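Long-range contacts in uronate isomerase (Bacillus halodurans C-125, PDB 3HKA), which isomerises uronate sugars, probably interconverting aldehyde and ketone forms such as D-glucuronate and D-fructuronate, with a zinc-containing active site of the amidohydrolase superfamily: residues V22-T27 and Q352-R357; G283-L288 and R314-L319. All coordinates share one frame; numbering follows the deposited sequence.

Contact 1 of 2, residues V22-T27 and Q352-R357. With ZN (zinc ion), chain F; FIX (D-fructuronic acid), chain D.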
ATOM      1  N   VAL A  22     -17.179 -17.588  17.413  1.00 29.06           N
ATOM      2  CA  VAL A  22     -16.679 -17.463  16.055  1.00 28.22           C
ATOM      3  C   VAL A  22     -16.911 -18.647  15.131  1.00 28.48           C
ATOM      4  O   VAL A  22     -16.804 -19.803  15.541  1.00 28.19           O
ATOM      5  CB  VAL A  22     -15.161 -17.187  16.076  1.00 28.75           C
ATOM      6  CG1 VAL A  22     -14.615 -17.109  14.650  1.00 27.24           C
ATOM      7  CG2 VAL A  22     -14.880 -15.913  16.850  1.00 26.12           C
ATOM      8  N   THR A  23     -17.256 -18.342  13.883  1.00 27.15           N
ATOM      9  CA  THR A  23     -17.395 -19.367  12.862  1.00 26.46           C
ATOM     10  C   THR A  23     -16.137 -19.125  12.031  1.00 26.63           C
ATOM     11  O   THR A  23     -16.001 -18.084  11.390  1.00 26.28           O
ATOM     12  CB  THR A  23     -18.635 -19.174  11.965  1.00 27.91           C
ATOM     13  OG1 THR A  23     -19.806 -19.635  12.651  1.00 27.27           O
ATOM     14  CG2 THR A  23     -18.479 -19.976  10.674  1.00 26.68           C
ATOM     15  N   ASP A  24     -15.205 -20.071  12.084  1.00 25.02           N
ATOM     16  CA  ASP A  24     -13.940 -19.973  11.358  1.00 23.84           C
ATOM     17  C   ASP A  24     -14.171 -20.598   9.983  1.00 23.47           C
ATOM     18  O   ASP A  24     -14.061 -21.815   9.828  1.00 23.05           O
ATOM     19  CB  ASP A  24     -12.867 -20.749  12.123  1.00 23.78           C
ATOM     20  CG  ASP A  24     -11.472 -20.283  11.803  1.00 23.26           C
ATOM     21  OD1 ASP A  24     -11.252 -19.821  10.663  1.00 22.43           O
ATOM     22  OD2 ASP A  24     -10.596 -20.391  12.689  1.00 24.00           O
ATOM     23  N   MET A  25     -14.466 -19.770   8.981  1.00 23.62           N
ATOM     24  CA  MET A  25     -14.783 -20.298   7.659  1.00 21.72           C
ATOM     25  C   MET A  25     -13.677 -20.853   6.754  1.00 22.13           C
ATOM     26  O   MET A  25     -13.943 -21.231   5.614  1.00 23.16           O
ATOM     27  CB  MET A  25     -15.676 -19.298   6.907  1.00 24.07           C
ATOM     28  CG  MET A  25     -15.178 -17.872   6.862  1.00 23.07           C
ATOM     29  SD  MET A  25     -13.905 -17.718   5.635  1.00 26.96           S
ATOM     30  CE  MET A  25     -14.865 -18.025   4.136  1.00 26.34           C
ATOM     31  N   HIS A  26     -12.448 -20.907   7.256  1.00 22.12           N
ATOM     32  CA  HIS A  26     -11.345 -21.527   6.520  1.00 22.30           C
ATOM     33  C   HIS A  26     -10.184 -21.916   7.425  1.00 23.10           C
ATOM     34  O   HIS A  26      -9.484 -21.059   7.965  1.00 25.52           O
ATOM     35  CB  HIS A  26     -10.791 -20.658   5.388  1.00 20.88           C
ATOM     36  CG  HIS A  26      -9.606 -21.277   4.713  1.00 19.60           C
ATOM     37  ND1 HIS A  26      -9.655 -22.530   4.137  1.00 22.70           N
ATOM     38  CD2 HIS A  26      -8.319 -20.866   4.605  1.00 20.07           C
ATOM     39  CE1 HIS A  26      -8.449 -22.865   3.709  1.00 21.94           C
ATOM     40  NE2 HIS A  26      -7.621 -21.873   3.981  1.00 19.91           N
ATOM     41  N   THR A  27      -9.985 -23.219   7.583  1.00 23.18           N
ATOM     42  CA  THR A  27      -8.895 -23.730   8.403  1.00 22.12           C
ATOM     43  C   THR A  27      -8.399 -25.005   7.753  1.00 22.52           C
ATOM     44  O   THR A  27      -8.963 -25.479   6.764  1.00 19.96           O
ATOM     45  CB  THR A  27      -9.347 -24.119   9.830  1.00 22.26           C
ATOM     46  OG1 THR A  27      -9.979 -25.409   9.792  1.00 21.85           O
ATOM     47  CG2 THR A  27     -10.320 -23.090  10.387  1.00 21.77           C
ATOM     48  N   GLN A 352     -12.161 -12.027   8.966  1.00 21.78           N
ATOM     49  CA  GLN A 352     -11.073 -12.957   9.222  1.00 21.18           C
ATOM     50  C   GLN A 352     -11.404 -14.436   9.322  1.00 21.61           C
ATOM     51  O   GLN A 352     -12.552 -14.832   9.536  1.00 22.23           O
ATOM     52  CB  GLN A 352     -10.370 -12.518  10.515  1.00 21.02           C
ATOM     53  CG  GLN A 352      -9.111 -13.285  10.870  1.00 19.61           C
ATOM     54  CD  GLN A 352      -7.989 -13.020   9.894  1.00 19.36           C
ATOM     55  OE1 GLN A 352      -8.135 -13.244   8.692  1.00 18.60           O
ATOM     56  NE2 GLN A 352      -6.859 -12.540  10.406  1.00 18.43           N
ATOM     57  N   HIS A 353     -10.357 -15.238   9.146  1.00 21.89           N
ATOM     58  CA  HIS A 353     -10.403 -16.690   9.275  1.00 21.82           C
ATOM     59  C   HIS A 353      -9.026 -17.019   9.861  1.00 21.45           C
ATOM     60  O   HIS A 353      -8.093 -16.219   9.739  1.00 19.30           O
ATOM     61  CB  HIS A 353     -10.622 -17.389   7.926  1.00 22.65           C
ATOM     62  CG  HIS A 353      -9.478 -17.261   6.968  1.00 24.09           C
ATOM     63  ND1 HIS A 353      -9.362 -16.212   6.079  1.00 24.38           N
ATOM     64  CD2 HIS A 353      -8.416 -18.068   6.739  1.00 23.04           C
ATOM     65  CE1 HIS A 353      -8.278 -16.381   5.343  1.00 25.57           C
ATOM     66  NE2 HIS A 353      -7.686 -17.500   5.723  1.00 25.52           N
ATOM     67  N   SER A 354      -8.885 -18.172  10.506  1.00 22.75           N
ATOM     68  CA  SER A 354      -7.604 -18.511  11.131  1.00 23.52           C
ATOM     69  C   SER A 354      -6.609 -19.256  10.249  1.00 23.24           C
ATOM     70  O   SER A 354      -5.401 -19.084  10.395  1.00 23.75           O
ATOM     71  CB  SER A 354      -7.837 -19.341  12.391  1.00 23.89           C
ATOM     72  OG  SER A 354      -8.278 -20.645  12.050  1.00 23.53           O
ATOM     73  N   ASP A 355      -7.114 -20.094   9.352  1.00 23.77           N
ATOM     74  CA  ASP A 355      -6.244 -20.886   8.485  1.00 24.14           C
ATOM     75  C   ASP A 355      -5.419 -21.814   9.370  1.00 23.58           C
ATOM     76  O   ASP A 355      -4.344 -22.269   8.980  1.00 23.08           O
ATOM     77  CB  ASP A 355      -5.294 -19.983   7.699  1.00 25.75           C
ATOM     78  CG  ASP A 355      -5.343 -20.249   6.213  1.00 26.89           C
ATOM     79  OD1 ASP A 355      -5.273 -21.431   5.817  1.00 26.71           O
ATOM     80  OD2 ASP A 355      -5.452 -19.273   5.443  1.00 25.65           O
ATOM     81  N   ALA A 356      -5.932 -22.087  10.565  1.00 23.75           N
ATOM     82  CA  ALA A 356      -5.229 -22.930  11.520  1.00 23.83           C
ATOM     83  C   ALA A 356      -4.873 -24.290  10.947  1.00 24.31           C
ATOM     84  O   ALA A 356      -5.711 -24.967  10.352  1.00 23.57           O
ATOM     85  CB  ALA A 356      -6.069 -23.102  12.789  1.00 25.33           C
ATOM     86  N   ARG A 357      -3.610 -24.667  11.118  1.00 24.36           N
ATOM     87  CA  ARG A 357      -3.107 -25.958  10.669  1.00 26.80           C
ATOM     88  C   ARG A 357      -2.894 -26.813  11.915  1.00 26.56           C
ATOM     89  O   ARG A 357      -2.924 -28.042  11.856  1.00 24.98           O
ATOM     90  CB  ARG A 357      -1.786 -25.785   9.918  1.00 28.80           C
ATOM     91  CG  ARG A 357      -1.959 -25.450   8.446  1.00 31.38           C
ATOM     92  CD  ARG A 357      -0.617 -25.176   7.776  1.00 34.30           C
ATOM     93  NE  ARG A 357      -0.744 -25.076   6.323  1.00 35.03           N
ATOM     94  CZ  ARG A 357      -0.986 -26.109   5.521  1.00 36.79           C
ATOM     95  NH1 ARG A 357      -1.129 -27.325   6.031  1.00 37.54           N
ATOM     96  NH2 ARG A 357      -1.083 -25.929   4.211  1.00 36.32           N
TER
HETATM   97 ZN    ZN F 430      -5.532 -22.220   3.931  1.00 26.21          ZN
HETATM   98  O1A FIX D 428      -5.520 -22.953   1.959  1.00 24.51           O
HETATM   99  C1  FIX D 428      -4.443 -22.716   1.360  1.00 26.44           C
HETATM  100  O1B FIX D 428      -4.163 -23.073   0.201  1.00 26.14           O
HETATM  101  C2  FIX D 428      -3.369 -21.910   2.118  1.00 30.28           C
HETATM  102  O2  FIX D 428      -3.992 -21.178   3.180  1.00 28.87           O
HETATM  103  C3  FIX D 428      -2.272 -22.859   2.663  1.00 32.56           C
HETATM  104  O3  FIX D 428      -1.703 -23.590   1.556  1.00 34.06           O
HETATM  105  C4  FIX D 428      -1.079 -22.185   3.405  1.00 34.60           C
HETATM  106  O4  FIX D 428       0.001 -23.122   3.572  1.00 36.72           O
HETATM  107  C5  FIX D 428      -1.465 -21.632   4.806  1.00 37.68           C
HETATM  108  O5  FIX D 428      -2.288 -22.219   5.518  1.00 39.85           O
HETATM  109  C6  FIX D 428      -0.823 -20.350   5.319  1.00 36.39           C
HETATM  110  O6  FIX D 428      -1.640 -19.711   6.294  1.00 38.43           O
HETATM  111  O   HOH W   1     -14.317 -16.835   9.637  1.00 23.12           O

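Contact 2 of 2, residues G283-L288 and R314-L319. With CO3 (carbonate ion), chain E.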
ATOM      1  N   GLY A 283     -10.365 -11.495 -14.206  1.00 15.72           N
ATOM      2  CA  GLY A 283     -11.024 -12.786 -14.110  1.00 15.88           C
ATOM      3  C   GLY A 283     -12.155 -12.821 -13.102  1.00 16.88           C
ATOM      4  O   GLY A 283     -13.229 -13.356 -13.378  1.00 17.95           O
ATOM      5  N   VAL A 284     -11.910 -12.264 -11.923  1.00 17.22           N
ATOM      6  CA  VAL A 284     -12.917 -12.223 -10.867  1.00 18.00           C
ATOM      7  C   VAL A 284     -14.077 -11.312 -11.293  1.00 18.55           C
ATOM      8  O   VAL A 284     -15.253 -11.634 -11.079  1.00 15.74           O
ATOM      9  CB  VAL A 284     -12.305 -11.699  -9.552  1.00 18.56           C
ATOM     10  CG1 VAL A 284     -13.350 -11.706  -8.445  1.00 17.64           C
ATOM     11  CG2 VAL A 284     -11.109 -12.564  -9.159  1.00 21.14           C
ATOM     12  N   GLU A 285     -13.738 -10.178 -11.899  1.00 17.69           N
ATOM     13  CA  GLU A 285     -14.748  -9.232 -12.382  1.00 17.60           C
ATOM     14  C   GLU A 285     -15.682  -9.948 -13.373  1.00 17.67           C
ATOM     15  O   GLU A 285     -16.909  -9.862 -13.274  1.00 14.70           O
ATOM     16  CB  GLU A 285     -14.054  -8.065 -13.090  1.00 18.61           C
ATOM     17  CG  GLU A 285     -14.983  -6.935 -13.538  1.00 19.10           C
ATOM     18  CD  GLU A 285     -14.343  -6.066 -14.608  1.00 19.57           C
ATOM     19  OE1 GLU A 285     -13.180  -5.648 -14.424  1.00 17.70           O
ATOM     20  OE2 GLU A 285     -15.004  -5.805 -15.631  1.00 20.11           O
ATOM     21  N   HIS A 286     -15.084 -10.647 -14.336  1.00 17.07           N
ATOM     22  CA  HIS A 286     -15.847 -11.380 -15.347  1.00 17.74           C
ATOM     23  C   HIS A 286     -16.781 -12.410 -14.716  1.00 18.53           C
ATOM     24  O   HIS A 286     -17.967 -12.472 -15.041  1.00 19.30           O
ATOM     25  CB  HIS A 286     -14.897 -12.097 -16.311  1.00 18.46           C
ATOM     26  CG  HIS A 286     -15.596 -12.929 -17.345  1.00 20.96           C
ATOM     27  ND1 HIS A 286     -15.859 -12.471 -18.618  1.00 21.96           N
ATOM     28  CD2 HIS A 286     -16.109 -14.181 -17.281  1.00 21.16           C
ATOM     29  CE1 HIS A 286     -16.503 -13.406 -19.295  1.00 23.63           C
ATOM     30  NE2 HIS A 286     -16.668 -14.454 -18.508  1.00 23.33           N
ATOM     31  N   LEU A 287     -16.233 -13.232 -13.829  1.00 18.25           N
ATOM     32  CA  LEU A 287     -17.015 -14.257 -13.151  1.00 18.59           C
ATOM     33  C   LEU A 287     -18.223 -13.663 -12.431  1.00 19.40           C
ATOM     34  O   LEU A 287     -19.341 -14.148 -12.580  1.00 21.52           O
ATOM     35  CB  LEU A 287     -16.133 -15.007 -12.146  1.00 18.26           C
ATOM     36  CG  LEU A 287     -15.153 -15.996 -12.787  1.00 18.60           C
ATOM     37  CD1 LEU A 287     -14.138 -16.470 -11.757  1.00 17.71           C
ATOM     38  CD2 LEU A 287     -15.937 -17.168 -13.365  1.00 16.25           C
ATOM     39  N   LEU A 288     -17.983 -12.615 -11.654  1.00 18.01           N
ATOM     40  CA  LEU A 288     -19.039 -11.954 -10.896  1.00 19.95           C
ATOM     41  C   LEU A 288     -20.156 -11.407 -11.779  1.00 20.37           C
ATOM     42  O   LEU A 288     -21.336 -11.618 -11.498  1.00 19.42           O
ATOM     43  CB  LEU A 288     -18.441 -10.824 -10.055  1.00 18.41           C
ATOM     44  CG  LEU A 288     -17.560 -11.289  -8.892  1.00 19.54           C
ATOM     45  CD1 LEU A 288     -16.854 -10.109  -8.255  1.00 19.39           C
ATOM     46  CD2 LEU A 288     -18.434 -12.010  -7.868  1.00 22.12           C
ATOM     47  N   ARG A 314     -17.942  -3.715  -3.781  1.00 17.77           N
ATOM     48  CA  ARG A 314     -18.948  -2.652  -3.860  1.00 18.37           C
ATOM     49  C   ARG A 314     -19.792  -2.820  -5.121  1.00 18.71           C
ATOM     50  O   ARG A 314     -20.950  -2.413  -5.167  1.00 17.82           O
ATOM     51  CB  ARG A 314     -18.290  -1.270  -3.906  1.00 16.49           C
ATOM     52  CG  ARG A 314     -17.683  -0.784  -2.606  1.00 16.30           C
ATOM     53  CD  ARG A 314     -17.163   0.642  -2.766  1.00 18.23           C
ATOM     54  NE  ARG A 314     -18.221   1.577  -3.157  1.00 19.70           N
ATOM     55  CZ  ARG A 314     -19.087   2.131  -2.313  1.00 20.43           C
ATOM     56  NH1 ARG A 314     -19.027   1.855  -1.017  1.00 18.72           N
ATOM     57  NH2 ARG A 314     -20.025   2.952  -2.767  1.00 19.21           N
ATOM     58  N   LYS A 315     -19.203  -3.427  -6.146  1.00 17.35           N
ATOM     59  CA  LYS A 315     -19.894  -3.611  -7.415  1.00 18.53           C
ATOM     60  C   LYS A 315     -20.812  -4.816  -7.496  1.00 19.98           C
ATOM     61  O   LYS A 315     -21.862  -4.753  -8.140  1.00 19.55           O
ATOM     62  CB  LYS A 315     -18.885  -3.736  -8.560  1.00 17.52           C
ATOM     63  CG  LYS A 315     -17.841  -2.634  -8.652  1.00 20.19           C
ATOM     64  CD  LYS A 315     -18.464  -1.272  -8.937  1.00 19.31           C
ATOM     65  CE  LYS A 315     -18.392  -0.384  -7.715  1.00 18.45           C
ATOM     66  NZ  LYS A 315     -18.791   1.007  -8.053  1.00 15.81           N
ATOM     67  N   PHE A 316     -20.422  -5.912  -6.851  1.00 18.92           N
ATOM     68  CA  PHE A 316     -21.185  -7.152  -6.958  1.00 19.48           C
ATOM     69  C   PHE A 316     -21.579  -7.800  -5.646  1.00 19.42           C
ATOM     70  O   PHE A 316     -20.726  -8.220  -4.857  1.00 20.43           O
ATOM     71  CB  PHE A 316     -20.382  -8.151  -7.802  1.00 17.81           C
ATOM     72  CG  PHE A 316     -20.082  -7.664  -9.193  1.00 20.62           C
ATOM     73  CD1 PHE A 316     -21.077  -7.656 -10.173  1.00 20.56           C
ATOM     74  CD2 PHE A 316     -18.812  -7.191  -9.521  1.00 19.77           C
ATOM     75  CE1 PHE A 316     -20.814  -7.183 -11.465  1.00 21.52           C
ATOM     76  CE2 PHE A 316     -18.534  -6.715 -10.811  1.00 19.76           C
ATOM     77  CZ  PHE A 316     -19.542  -6.712 -11.784  1.00 21.62           C
ATOM     78  N   SER A 317     -22.883  -7.913  -5.428  1.00 18.12           N
ATOM     79  CA  SER A 317     -23.385  -8.510  -4.201  1.00 18.79           C
ATOM     80  C   SER A 317     -23.172 -10.025  -4.157  1.00 18.41           C
ATOM     81  O   SER A 317     -23.278 -10.634  -3.093  1.00 19.06           O
ATOM     82  CB  SER A 317     -24.874  -8.168  -4.019  1.00 16.09           C
ATOM     83  OG  SER A 317     -25.634  -8.597  -5.132  1.00 18.47           O
ATOM     84  N   ASN A 318     -22.880 -10.638  -5.302  1.00 18.36           N
ATOM     85  CA  ASN A 318     -22.643 -12.076  -5.317  1.00 19.69           C
ATOM     86  C   ASN A 318     -21.184 -12.383  -4.981  1.00 19.73           C
ATOM     87  O   ASN A 318     -20.715 -13.514  -5.127  1.00 18.44           O
ATOM     88  CB  ASN A 318     -23.050 -12.692  -6.660  1.00 19.45           C
ATOM     89  CG  ASN A 318     -22.287 -12.123  -7.826  1.00 21.03           C
ATOM     90  OD1 ASN A 318     -21.937 -10.937  -7.843  1.00 18.75           O
ATOM     91  ND2 ASN A 318     -22.044 -12.962  -8.831  1.00 17.69           N
ATOM     92  N   LEU A 319     -20.478 -11.354  -4.516  1.00 20.15           N
ATOM     93  CA  LEU A 319     -19.092 -11.485  -4.084  1.00 20.37           C
ATOM     94  C   LEU A 319     -19.041 -11.213  -2.585  1.00 20.82           C
ATOM     95  O   LEU A 319     -19.554 -10.201  -2.108  1.00 20.94           O
ATOM     96  CB  LEU A 319     -18.177 -10.470  -4.790  1.00 18.42           C
ATOM     97  CG  LEU A 319     -16.801 -10.257  -4.129  1.00 20.58           C
ATOM     98  CD1 LEU A 319     -15.999 -11.557  -4.171  1.00 18.43           C
ATOM     99  CD2 LEU A 319     -16.030  -9.139  -4.831  1.00 19.44           C
TER
HETATM  100  C   CO3 E 429     -19.511   3.415  -6.045  1.00 20.93           C
HETATM  101  O1  CO3 E 429     -19.122   2.239  -5.667  1.00 23.16           O
HETATM  102  O2  CO3 E 429     -20.723   3.807  -5.761  1.00 26.90           O
HETATM  103  O3  CO3 E 429     -18.833   4.048  -6.954  1.00 23.70           O

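Contact 1 of 2, residues V22-T27 and Q352-R357
A chi1 of 176° turns the His-26 ring away from its own backbone N and beside the carbonyl carbon, while Asp-355, at an unusual chi1 of -127°, swings its carboxylate back across the contact, and the two meet at zinc. His-26 NE2 lies 2.1 Å from the zinc ion; Asp-355 OD1, the second protein ligand, sits 3.0 Å from that nitrogen because both bind the metal, and the Asp-355 carboxylate stands almost perpendicular to the His-26 ring. O1A and O2 of D-fructuronate and His-28 complete the shell. Asp-355 OD2, the other oxygen of that carboxylate, is met from above its plane by His-353 NE2 at 2.9 Å, a second-shell bond that should fix the carboxylate's rotation. His-353 also lays its CD2 edge 3.5 Å from His-26 CD2, the rings oblique. Two backbone N-H groups join the segments: Asp-355 N donates to His-26 O at 2.9 Å, and Ser-354 N almost straight to the carboxylate oxygen Asp-24 OD1 at 2.9 Å, on the syn side. Asp-24 OD2 also takes the Ser-354 hydroxyl, modelled doubtfully short, and Trp-366. His-x-His after the first strand plus a distant aspartate is the metal-site signature of the amidohydrolase barrel.

Contact 2 of 2, residues G283-L288 and R314-L319
Leu-288 meets Phe-316 with its CB, which stands over one face of the phenyl ring, 3.9 Å from the centroid and only 23° off the normal, displaced toward the rim: a CH-pi contact. Farther out on the same leucine, both methyls lie against Leu-319. Leu-288 CD2 presses to 3.5 Å from Leu-319 CB, tighter than usual for carbons, and Leu-288 CD1 lies 3.7 Å from Leu-319 CD2. The third partner is polar. Asn-318, whose chi1 of 60° tucks the amide between its backbone N and carbonyl carbon, directs ND2 to Leu-288 O at 3.1 Å; the donor reaches a lone pair of that oxygen in the carbonyl plane, with an N-H...O angle of 156°. ND2 also bonds Asn-294 O, which gives the amide nitrogen two acceptors. A leucine in its place would probably leave Leu-288 O and Asn-294 O without this shared donor.

In the next shell, a type I turn from Phe-316 to Leu-319, closed by Leu-319 N to Phe-316 O at 3.2 Å, presents all three partners to Leu-288. Leu-312 and Phe-296 add further apolar cover to that leucine. Just upstream of the turn, Arg-314 NE and Lys-315 NZ each hold carbonate O1 at 2.7 Å, the lysine reaching it through a chain bent at chi2 and chi3. His-49 and Trp-326 of the second subunit bind the same ion.

The chemistry thus divides in two: apolar contact and one hydrogen bond from a side-chain amide seat the turn against helix 282-290, whereas charged groups of both segments face the second subunit, Glu-285 pairing with Lys-262 of that subunit, and Arg-314 and Lys-315 holding the carbonate, probably taken up from the crystallisation liquor, which bridges two chains.

Overall arrangement
Both contacts are buried, yet they answer different demands. Contact 1 is central, with its midpoint about 5 Å from the centre of the chain, and ties strand 22-24 to the loop before helix 361-386; contact 2 lies about 21 Å from that centre, joining helix 282-290 to the turn between helix 306-315 and strand 319-321. They share no element, and their nearest atoms are about 10 Å apart. Metal coordination and carboxylate hydrogen bonds dominate the first, where no other chain touches; leucine and phenylalanine packing dominates the second, which borders another subunit. Contact 1 supplies part of the metal and substrate site; contact 2 joins a peripheral helix to the turn beside the subunit interface.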